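Local coordinates for protein aminotransferase (Streptomyces pactum, PDB 4ZM4) that belongs to the class-III aminotransferase family of pyridoxal-phosphate-dependent enzymes and forms a two-chain assembly that holds the ligand P3B in a pocket, at residues 110-115 and 263-268; 124-129 and 288-293; 248-253 and 270-275. The protein carries 1 engineered substitution. All coordinates share one frame; numbering follows the deposited sequence.

Contact 1 of 3, residues 110-115 and 263-268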
loop_
_atom_site.group_PDB
_atom_site.type_symbol
_atom_site.label_atom_id
_atom_site.label_comp_id
_atom_site.label_asym_id
_atom_site.label_seq_id
_atom_site.Cartn_x
_atom_site.Cartn_y
_atom_site.Cartn_z
ATOM N N LEU B 110 13.995 19.182 1.801
ATOM C CA LEU B 110 14.470 18.547 3.009
ATOM C C LEU B 110 15.445 17.382 2.763
ATOM O O LEU B 110 16.245 17.051 3.649
ATOM C CB LEU B 110 13.260 18.100 3.882
ATOM C CG LEU B 110 12.641 19.123 4.858
ATOM C CD1 LEU B 110 12.526 20.512 4.289
ATOM C CD2 LEU B 110 11.286 18.662 5.316
ATOM N N VAL B 111 15.389 16.747 1.599
ATOM C CA VAL B 111 16.249 15.561 1.346
ATOM C C VAL B 111 17.239 15.833 0.245
ATOM O O VAL B 111 16.855 16.051 -0.894
ATOM C CB VAL B 111 15.466 14.271 1.037
ATOM C CG1 VAL B 111 16.388 13.056 1.079
ATOM C CG2 VAL B 111 14.367 14.100 2.067
ATOM N N PRO B 112 18.549 15.818 0.603
ATOM C CA PRO B 112 19.647 16.167 -0.318
ATOM C C PRO B 112 19.576 15.448 -1.661
ATOM O O PRO B 112 19.572 16.089 -2.726
ATOM C CB PRO B 112 20.931 15.726 0.443
ATOM C CG PRO B 112 20.533 15.593 1.883
ATOM C CD PRO B 112 19.044 15.413 1.950
ATOM N N GLY B 113 19.536 14.120 -1.598
ATOM C CA GLY B 113 19.619 13.272 -2.798
ATOM C C GLY B 113 18.346 13.151 -3.612
ATOM O O GLY B 113 18.301 12.320 -4.513
ATOM N N VAL B 114 17.303 13.911 -3.265
ATOM C CA VAL B 114 16.020 13.811 -3.955
ATOM C C VAL B 114 15.619 15.119 -4.610
ATOM O O VAL B 114 15.483 16.140 -3.928
ATOM C CB VAL B 114 14.882 13.393 -2.998
ATOM C CG1 VAL B 114 13.537 13.405 -3.717
ATOM C CG2 VAL B 114 15.154 12.021 -2.409
ATOM N N GLU B 115 15.423 15.081 -5.924
ATOM C CA GLU B 115 14.855 16.207 -6.671
ATOM C C GLU B 115 13.459 15.895 -7.234
ATOM O O GLU B 115 12.655 16.789 -7.409
ATOM C CB GLU B 115 15.797 16.604 -7.802
ATOM C CG GLU B 115 17.139 17.109 -7.294
ATOM C CD GLU B 115 18.152 17.439 -8.403
ATOM O OE1 GLU B 115 18.150 16.795 -9.461
ATOM O OE2 GLU B 115 18.947 18.364 -8.196
ATOM N N GLY B 263 17.432 12.819 7.007
ATOM C CA GLY B 263 17.665 11.394 7.197
ATOM C C GLY B 263 19.104 11.018 7.442
ATOM O O GLY B 263 19.941 11.881 7.727
ATOM N N ALA B 264 19.398 9.724 7.263
ATOM C CA ALA B 264 20.758 9.215 7.394
ATOM C C ALA B 264 21.703 9.766 6.315
ATOM O O ALA B 264 22.877 9.902 6.540
ATOM C CB ALA B 264 20.732 7.688 7.380
ATOM N N GLN B 265 21.171 9.976 5.120
ATOM C CA GLN B 265 21.826 10.696 4.046
ATOM C C GLN B 265 22.604 11.896 4.547
ATOM O O GLN B 265 23.783 12.052 4.248
ATOM C CB GLN B 265 20.734 11.264 3.138
ATOM C CG GLN B 265 20.752 10.721 1.760
ATOM C CD GLN B 265 19.456 11.014 1.042
ATOM O OE1 GLN B 265 19.372 11.968 0.269
ATOM N NE2 GLN B 265 18.456 10.150 1.247
ATOM N N GLU B 266 21.902 12.751 5.282
ATOM C CA GLU B 266 22.416 14.000 5.781
ATOM C C GLU B 266 23.295 13.715 6.964
ATOM O O GLU B 266 24.404 14.241 7.068
ATOM C CB GLU B 266 21.247 14.903 6.219
ATOM C CG GLU B 266 21.594 16.297 6.694
ATOM C CD GLU B 266 20.347 17.127 6.964
ATOM O OE1 GLU B 266 19.866 17.842 6.038
ATOM O OE2 GLU B 266 19.824 17.070 8.093
ATOM N N ARG B 267 22.793 12.910 7.888
ATOM C CA ARG B 267 23.509 12.658 9.127
ATOM C C ARG B 267 24.899 12.102 8.846
ATOM O O ARG B 267 25.844 12.499 9.514
ATOM C CB ARG B 267 22.730 11.695 10.000
ATOM C CG ARG B 267 23.368 11.420 11.337
ATOM C CD ARG B 267 22.416 10.626 12.213
ATOM N NE ARG B 267 22.956 10.454 13.558
ATOM C CZ ARG B 267 22.370 10.854 14.687
ATOM N NH1 ARG B 267 21.189 11.457 14.697
ATOM N NH2 ARG B 267 22.978 10.633 15.844
ATOM N N TYR B 268 25.029 11.209 7.856
ATOM C CA TYR B 268 26.300 10.558 7.602
ATOM C C TYR B 268 27.020 11.097 6.367
ATOM O O TYR B 268 28.101 10.618 6.030
ATOM C CB TYR B 268 26.122 9.041 7.520
ATOM C CG TYR B 268 25.569 8.409 8.793
ATOM C CD1 TYR B 268 26.383 8.227 9.905
ATOM C CD2 TYR B 268 24.232 7.987 8.875
ATOM C CE1 TYR B 268 25.892 7.654 11.069
ATOM C CE2 TYR B 268 23.730 7.400 10.037
ATOM C CZ TYR B 268 24.562 7.261 11.144
ATOM O OH TYR B 268 24.105 6.698 12.318
HETATM O O HOH W 1 17.357 18.957 5.669
#
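The carboxamide of Gln265 is the flat group that meets the turn at Val111, Pro112 and Gly113. Methyl CG1 of Val111 sits against the polar end of this amide. It is 3.3 Å from OE1 of Gln265 and nearly as close to NE2, and the two side chains cross at about a right angle. The pyrrolidine ring of Pro112 is the second neighbour, with its CD 3.8 Å from Gln265 OE1. The ring of Tyr268 packs locally within 263-268, with CG of Arg267 over one face and CB of Ala264 at the edge.

The one direct hydrogen bond across the contact runs from Gly113 N to Gln265 OE1, at 2.9 Å. The donor lies nearly along the C=O axis of the amide, although the bond is bent at its hydrogen (145°). Gln265 gets there with a chi1 of -117°, away from the usual staggered positions, and a chain that is extended beyond CG. Its OE1 reaches the N-H of Gly113, a middle residue of the type I turn from Val111 to Val114. Val114 N closes that turn on Val111 O, at 3.2 Å.

Farther along, a water links the two segments. It stands 3.0 Å from Leu110 O and 2.8 Å from Glu266 OE1. More acceptors surround it than it has protons, so not every bond can be made at once. CB of Glu266 also approaches CG of Pro112.

Segment 110-115 is the loop between helix 98-110 and strand 116-120. The short helix 263-267 lies against it, and Glu252 takes hydrogen bonds from Ala264 N and Gln265 N. At the far end of the loop, Glu115 joins strand 288-292 through Gly292.

Contact 2 of 3, residues 124-129 and 288-293. With P3B ((3E,4R,5R)-4,5-dihydroxy-3-{[(Z)-{3-hydroxy-2-methyl-5-[(phosphonooxy)methyl]pyridin-4(1H)-ylidene}methyl]imino}cyclohex-1-ene-1-carboxylic acid), chain H.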
loop_
_atom_site.group_PDB
_atom_site.type_symbol
_atom_site.label_atom_id
_atom_site.label_comp_id
_atom_site.label_asym_id
_atom_site.label_seq_id
_atom_site.Cartn_x
_atom_site.Cartn_y
_atom_site.Cartn_z
ATOM N N THR B 124 6.694 -1.109 1.146
ATOM C CA THR B 124 6.792 -2.289 0.347
ATOM C C THR B 124 6.626 -1.929 -1.137
ATOM O O THR B 124 7.407 -2.387 -1.996
ATOM C CB THR B 124 5.758 -3.347 0.826
ATOM O OG1 THR B 124 6.182 -3.889 2.087
ATOM C CG2 THR B 124 5.592 -4.483 -0.176
ATOM N N GLU B 125 5.582 -1.171 -1.445
ATOM C CA GLU B 125 5.312 -0.744 -2.840
ATOM C C GLU B 125 6.433 0.155 -3.371
ATOM O O GLU B 125 6.893 -0.019 -4.493
ATOM C CB GLU B 125 3.964 0.002 -2.953
ATOM C CG GLU B 125 2.727 -0.853 -2.869
ATOM C CD GLU B 125 1.433 -0.051 -3.017
ATOM O OE1 GLU B 125 1.464 1.209 -2.953
ATOM O OE2 GLU B 125 0.381 -0.690 -3.206
ATOM N N ALA B 126 6.854 1.111 -2.547
ATOM C CA ALA B 126 7.897 2.045 -2.943
ATOM C C ALA B 126 9.212 1.335 -3.237
ATOM O O ALA B 126 9.868 1.641 -4.240
ATOM C CB ALA B 126 8.096 3.092 -1.896
ATOM N N VAL B 127 9.583 0.391 -2.385
ATOM C CA VAL B 127 10.759 -0.426 -2.636
ATOM C C VAL B 127 10.637 -1.211 -3.944
ATOM O O VAL B 127 11.584 -1.238 -4.766
ATOM C CB VAL B 127 10.992 -1.383 -1.413
ATOM C CG1 VAL B 127 11.915 -2.563 -1.748
ATOM C CG2 VAL B 127 11.547 -0.595 -0.237
ATOM N N ALA B 128 9.516 -1.905 -4.146
ATOM C CA ALA B 128 9.411 -2.798 -5.335
ATOM C C ALA B 128 9.624 -1.969 -6.602
ATOM O O ALA B 128 10.359 -2.380 -7.482
ATOM C CB ALA B 128 8.087 -3.559 -5.391
ATOM N N SER B 129 9.011 -0.779 -6.664
ATOM C CA SER B 129 9.146 0.054 -7.884
ATOM C C SER B 129 10.501 0.681 -8.006
ATOM O O SER B 129 11.029 0.756 -9.123
ATOM C CB SER B 129 8.041 1.085 -7.959
ATOM O OG SER B 129 6.806 0.486 -8.385
ATOM N N ALA B 288 3.991 6.629 1.041
ATOM C CA ALA B 288 5.407 6.390 0.871
ATOM C C ALA B 288 5.836 7.056 -0.434
ATOM O O ALA B 288 5.002 7.534 -1.195
ATOM C CB ALA B 288 5.693 4.901 0.788
ATOM N N ALA B 289 7.137 7.115 -0.661
ATOM C CA ALA B 289 7.677 7.676 -1.890
ATOM C C ALA B 289 9.032 7.063 -2.171
ATOM O O ALA B 289 9.733 6.617 -1.260
ATOM C CB ALA B 289 7.814 9.208 -1.762
ATOM N N PHE B 290 9.448 7.139 -3.414
ATOM C CA PHE B 290 10.851 6.919 -3.722
ATOM C C PHE B 290 11.281 7.968 -4.710
ATOM O O PHE B 290 10.473 8.441 -5.510
ATOM C CB PHE B 290 11.125 5.482 -4.217
ATOM C CG PHE B 290 10.515 5.170 -5.528
ATOM C CD1 PHE B 290 9.159 4.907 -5.623
ATOM C CD2 PHE B 290 11.291 5.128 -6.675
ATOM C CE1 PHE B 290 8.593 4.614 -6.842
ATOM C CE2 PHE B 290 10.714 4.844 -7.893
ATOM C CZ PHE B 290 9.370 4.570 -7.972
ATOM N N GLY B 291 12.548 8.346 -4.660
ATOM C CA GLY B 291 13.025 9.384 -5.542
ATOM C C GLY B 291 14.524 9.492 -5.565
ATOM O O GLY B 291 15.219 8.794 -4.839
ATOM N N GLY B 292 15.011 10.397 -6.409
ATOM C CA GLY B 292 16.441 10.706 -6.493
ATOM C C GLY B 292 16.643 11.980 -7.313
ATOM O O GLY B 292 15.689 12.727 -7.555
ATOM N N ARG B 293 17.870 12.200 -7.778
ATOM C CA ARG B 293 18.139 13.324 -8.663
ATOM C C ARG B 293 17.575 13.024 -10.035
ATOM O O ARG B 293 17.176 11.869 -10.310
ATOM C CB ARG B 293 19.629 13.608 -8.725
ATOM C CG ARG B 293 20.125 14.205 -7.430
ATOM C CD ARG B 293 21.584 14.564 -7.501
ATOM N NE ARG B 293 22.087 15.106 -6.234
ATOM C CZ ARG B 293 21.906 16.352 -5.786
ATOM N NH1 ARG B 293 21.185 17.245 -6.474
ATOM N NH2 ARG B 293 22.448 16.703 -4.627
HETATM O OAH P3B H . 5.275 -2.152 3.687
HETATM P PBA P3B H . 5.511 -1.080 4.831
HETATM O OAI P3B H . 5.156 -1.820 6.086
HETATM O OAC P3B H . 4.652 0.165 4.690
HETATM O OAQ P3B H . 7.160 -0.828 4.716
HETATM C CAM P3B H . 8.110 -1.912 4.457
HETATM C CAV P3B H . 9.311 -1.523 4.997
HETATM C CAL P3B H . 10.279 -1.059 4.117
HETATM N NAP P3B H . 11.486 -0.615 4.641
HETATM C CAU P3B H . 11.719 -0.616 5.997
HETATM C CAA P3B H . 12.923 -0.207 6.506
HETATM C CAW P3B H . 10.808 -1.093 6.832
HETATM O OAE P3B H . 11.101 -1.070 8.152
HETATM C CAX P3B H . 9.557 -1.534 6.397
HETATM C CAJ P3B H . 8.594 -2.052 7.333
HETATM N NAO P3B H . 8.915 -2.280 8.651
HETATM C CAT P3B H . 8.047 -2.881 9.526
HETATM C CAK P3B H . 6.814 -3.500 9.180
HETATM C CAS P3B H . 5.995 -4.171 10.082
HETATM C CAR P3B H . 4.753 -4.717 9.705
HETATM O OAD P3B H . 3.973 -5.224 10.527
HETATM O OAB P3B H . 4.404 -4.798 8.552
HETATM C CAN P3B H . 6.201 -4.090 11.403
HETATM C CAY P3B H . 7.431 -3.330 11.926
HETATM O OAF P3B H . 7.882 -4.176 13.002
HETATM C CAZ P3B H . 8.559 -3.008 10.864
HETATM O OAG P3B H . 9.509 -1.935 11.212
#
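Phe290 reaches from its strand to Ala126 and Ser129 on the helix. Its CB lies 4.0 Å from Ala126 O. CG and CD1 close in on the same carbonyl, and CD1 comes to 3.6 Å of Ala126 O. From CE1 outward the partner changes: both CE1 and CZ are 3.7 Å from Ser129 CB. Ser129 C lies over one face of the ring. With chi1 at 67°, CG takes the crowded position between backbone N and carbonyl carbon, and this carries the ring up against the helix.

Behind the ring, small residues set the spacing. CB of Ala126 meets CB of Ala288 at 4.0 Å, and it also lies near Ala289 O. The axes of helix segment 124-129 and strand 288-292 approach to 7.4 Å at 24°, which is consistent with the small side chains between them. Ser129 OG turns to His307, whose ring meets Phe290 edge-to-face. Trp153 of the second subunit packs on Ser129.

Thr124 stands near the start of this helix and faces P3B. Its N donates to phosphate oxygen OAH at 3.1 Å, and its OG1 also donates to OAH, over a short distance. The helix start may add favourable electrostatics. A helix packed on the central sheet, with its N-terminal end at the cofactor phosphate, is characteristic of fold-type I pyridoxal-phosphate enzymes.

Contact 3 of 3, residues 248-253 and 270-275. With P3B ((3E,4R,5R)-4,5-dihydroxy-3-{[(Z)-{3-hydroxy-2-methyl-5-[(phosphonooxy)methyl]pyridin-4(1H)-ylidene}methyl]imino}cyclohex-1-ene-1-carboxylic acid), chain H.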
loop_
_atom_site.group_PDB
_atom_site.type_symbol
_atom_site.label_atom_id
_atom_site.label_comp_id
_atom_site.label_asym_id
_atom_site.label_seq_id
_atom_site.Cartn_x
_atom_site.Cartn_y
_atom_site.Cartn_z
ATOM N N LEU B 248 22.846 2.910 -5.824
ATOM C CA LEU B 248 22.784 2.772 -4.378
ATOM C C LEU B 248 21.393 3.245 -3.923
ATOM O O LEU B 248 21.001 4.383 -4.214
ATOM C CB LEU B 248 23.898 3.578 -3.686
ATOM C CG LEU B 248 23.934 3.565 -2.138
ATOM C CD1 LEU B 248 23.956 2.165 -1.561
ATOM C CD2 LEU B 248 25.137 4.345 -1.636
ATOM N N VAL B 249 20.651 2.334 -3.271
ATOM C CA VAL B 249 19.318 2.615 -2.768
ATOM C C VAL B 249 19.330 2.641 -1.240
ATOM O O VAL B 249 19.510 1.614 -0.609
ATOM C CB VAL B 249 18.278 1.578 -3.264
ATOM C CG1 VAL B 249 16.880 2.022 -2.924
ATOM C CG2 VAL B 249 18.357 1.380 -4.787
ATOM N N PHE B 250 19.094 3.811 -0.653
ATOM C CA PHE B 250 18.906 3.896 0.790
ATOM C C PHE B 250 17.433 3.721 1.052
ATOM O O PHE B 250 16.595 4.508 0.595
ATOM C CB PHE B 250 19.356 5.258 1.369
ATOM C CG PHE B 250 20.835 5.378 1.620
ATOM C CD1 PHE B 250 21.725 4.386 1.265
ATOM C CD2 PHE B 250 21.344 6.534 2.177
ATOM C CE1 PHE B 250 23.098 4.529 1.478
ATOM C CE2 PHE B 250 22.708 6.698 2.382
ATOM C CZ PHE B 250 23.585 5.682 2.039
ATOM N N ASP B 251 17.108 2.689 1.813
ATOM C CA ASP B 251 15.763 2.534 2.377
ATOM C C ASP B 251 15.729 3.371 3.633
ATOM O O ASP B 251 16.147 2.930 4.680
ATOM C CB ASP B 251 15.453 1.053 2.673
ATOM C CG ASP B 251 14.038 0.826 3.118
ATOM O OD1 ASP B 251 13.319 1.802 3.405
ATOM O OD2 ASP B 251 13.630 -0.366 3.194
ATOM N N GLU B 252 15.181 4.579 3.518
ATOM C CA GLU B 252 15.003 5.454 4.660
ATOM C C GLU B 252 13.564 5.501 5.179
ATOM O O GLU B 252 13.128 6.506 5.737
ATOM C CB GLU B 252 15.513 6.847 4.308
ATOM C CG GLU B 252 17.010 6.875 3.987
ATOM C CD GLU B 252 17.750 7.981 4.703
ATOM O OE1 GLU B 252 17.468 8.187 5.903
ATOM O OE2 GLU B 252 18.589 8.656 4.057
ATOM N N VAL B 253 12.837 4.409 5.011
ATOM C CA VAL B 253 11.445 4.316 5.455
ATOM C C VAL B 253 11.372 4.631 6.935
ATOM O O VAL B 253 10.506 5.381 7.358
ATOM C CB VAL B 253 10.842 2.907 5.160
ATOM C CG1 VAL B 253 9.674 2.577 6.091
ATOM C CG2 VAL B 253 10.370 2.828 3.717
ATOM N N VAL B 270 26.452 10.916 3.076
ATOM C CA VAL B 270 26.604 10.022 1.902
ATOM C C VAL B 270 25.292 10.037 1.136
ATOM O O VAL B 270 24.242 9.791 1.709
ATOM C CB VAL B 270 26.921 8.578 2.321
ATOM C CG1 VAL B 270 26.992 7.652 1.115
ATOM C CG2 VAL B 270 28.219 8.546 3.090
ATOM N N GLU B 271 25.370 10.301 -0.162
ATOM C CA GLU B 271 24.190 10.472 -0.975
ATOM C C GLU B 271 24.007 9.257 -1.875
ATOM O O GLU B 271 24.902 8.920 -2.658
ATOM C CB GLU B 271 24.296 11.729 -1.808
ATOM C CG GLU B 271 22.998 12.131 -2.478
ATOM C CD GLU B 271 23.128 13.451 -3.223
ATOM O OE1 GLU B 271 23.369 14.500 -2.555
ATOM O OE2 GLU B 271 23.013 13.437 -4.466
ATOM N N PRO B 272 22.838 8.593 -1.758
ATOM C CA PRO B 272 22.494 7.471 -2.613
ATOM C C PRO B 272 21.923 7.948 -3.950
ATOM O O PRO B 272 21.614 9.125 -4.092
ATOM C CB PRO B 272 21.377 6.784 -1.840
ATOM C CG PRO B 272 20.645 7.915 -1.222
ATOM C CD PRO B 272 21.717 8.940 -0.868
ATOM N N ASP B 273 21.706 7.000 -4.865
ATOM C CA ASP B 273 21.067 7.254 -6.163
ATOM C C ASP B 273 19.562 7.333 -6.048
ATOM O O ASP B 273 18.951 8.195 -6.656
ATOM C CB ASP B 273 21.487 6.178 -7.170
ATOM C CG ASP B 273 22.983 6.170 -7.407
ATOM O OD1 ASP B 273 23.520 7.265 -7.663
ATOM O OD2 ASP B 273 23.655 5.120 -7.235
ATOM N N LEU B 274 18.971 6.432 -5.271
ATOM C CA LEU B 274 17.540 6.446 -4.995
ATOM C C LEU B 274 17.306 6.393 -3.467
ATOM O O LEU B 274 18.169 5.892 -2.732
ATOM C CB LEU B 274 16.868 5.267 -5.650
ATOM C CG LEU B 274 16.860 5.237 -7.180
ATOM C CD1 LEU B 274 16.337 3.885 -7.692
ATOM C CD2 LEU B 274 15.981 6.362 -7.735
ATOM N N THR B 275 16.216 6.995 -3.008
ATOM C CA THR B 275 15.886 7.031 -1.589
ATOM C C THR B 275 14.454 6.610 -1.456
ATOM O O THR B 275 13.629 7.051 -2.242
ATOM C CB THR B 275 16.047 8.443 -0.987
ATOM O OG1 THR B 275 17.442 8.836 -1.014
ATOM C CG2 THR B 275 15.564 8.500 0.455
HETATM O OAH P3B H . 5.275 -2.152 3.687
HETATM P PBA P3B H . 5.511 -1.080 4.831
HETATM O OAI P3B H . 5.156 -1.820 6.086
HETATM O OAC P3B H . 4.652 0.165 4.690
HETATM O OAQ P3B H . 7.160 -0.828 4.716
HETATM C CAM P3B H . 8.110 -1.912 4.457
HETATM C CAV P3B H . 9.311 -1.523 4.997
HETATM C CAL P3B H . 10.279 -1.059 4.117
HETATM N NAP P3B H . 11.486 -0.615 4.641
HETATM C CAU P3B H . 11.719 -0.616 5.997
HETATM C CAA P3B H . 12.923 -0.207 6.506
HETATM C CAW P3B H . 10.808 -1.093 6.832
HETATM O OAE P3B H . 11.101 -1.070 8.152
HETATM C CAX P3B H . 9.557 -1.534 6.397
HETATM C CAJ P3B H . 8.594 -2.052 7.333
HETATM N NAO P3B H . 8.915 -2.280 8.651
HETATM C CAT P3B H . 8.047 -2.881 9.526
HETATM C CAK P3B H . 6.814 -3.500 9.180
HETATM C CAS P3B H . 5.995 -4.171 10.082
HETATM C CAR P3B H . 4.753 -4.717 9.705
HETATM O OAD P3B H . 3.973 -5.224 10.527
HETATM O OAB P3B H . 4.404 -4.798 8.552
HETATM C CAN P3B H . 6.201 -4.090 11.403
HETATM C CAY P3B H . 7.431 -3.330 11.926
HETATM O OAF P3B H . 7.882 -4.176 13.002
HETATM C CAZ P3B H . 8.559 -3.008 10.864
HETATM O OAG P3B H . 9.509 -1.935 11.212
#
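Pro272 is the bump that Phe250 covers. Its CB sits over one face of the Phe250 ring, 4.0 Å from the centroid and offset toward the rim, in a CH-pi contact. CG of Pro272 fits against the inner part of the ring, 3.7 Å from CD2. The two side chains cross at about a right angle. Val270 meets the outer end, with its CG1 4.0 Å from Phe250 CZ. Proline and valine thus form a shallow seat for the ring. The same CB of Pro272 also touches CG of Leu248. The side chain of Leu248 also touches Arg238 and Thr241 of helix 233-244.

Strands 247-251 and 274-277 are parallel neighbours in the central sheet. With helix 263-267 between them they make a beta-alpha-beta unit. Val249 pairs with Leu274, and their side chains share one face of the sheet. Phe250 pairs with Thr275 on the opposite face. Phe250 N donates to Leu274 O. Leu248 O accepts twice, from Leu274 N at 3.1 Å and from Asp273 N at 2.8 Å. Asp273 also bends back to the strand: its OD2 takes the N-H of Leu248 at 2.7 Å, nearly straight (167°), on the anti side of the carboxylate. Arg238 forms a salt bridge with the same oxygen.

Past the paired residues, CG of Glu252 lies beside CG2 of Thr275. Asp251 turns the other way, to the bound ligand. With CG anti to the backbone N (chi1 -174°), its OD2 accepts from the pyridine NAP of P3B at 2.6 Å. His151 is a second partner of OD2. OD1 takes the N-H of Val253 in an Asx turn, which steadies the carboxylate. Val253 packs its CB and both methyls against the pyridine ring of P3B.

In the fold
All three contacts are largely buried, but contact 1 reaches the surface at Glu266, whereas no touching residue of contacts 2 and 3 is exposed. Contact 3 joins two strands of the central sheet. Contact 2 lays a helix on strand 288-292, the neighbour of 274-277. Contact 1 adds the helix of the beta-alpha-beta unit to the loop that leads into the outer strand 116-120. Their chemistry follows: backbone bonds and ring packing in contact 3, close apolar packing in contact 2, a single hydrogen bond to a side-chain amide and a water in contact 1. Arg293 bridges Glu115 and Glu271, tying all three together. Contacts 2 and 3 both hold P3B, one at its phosphate and one at its pyridine nitrogen.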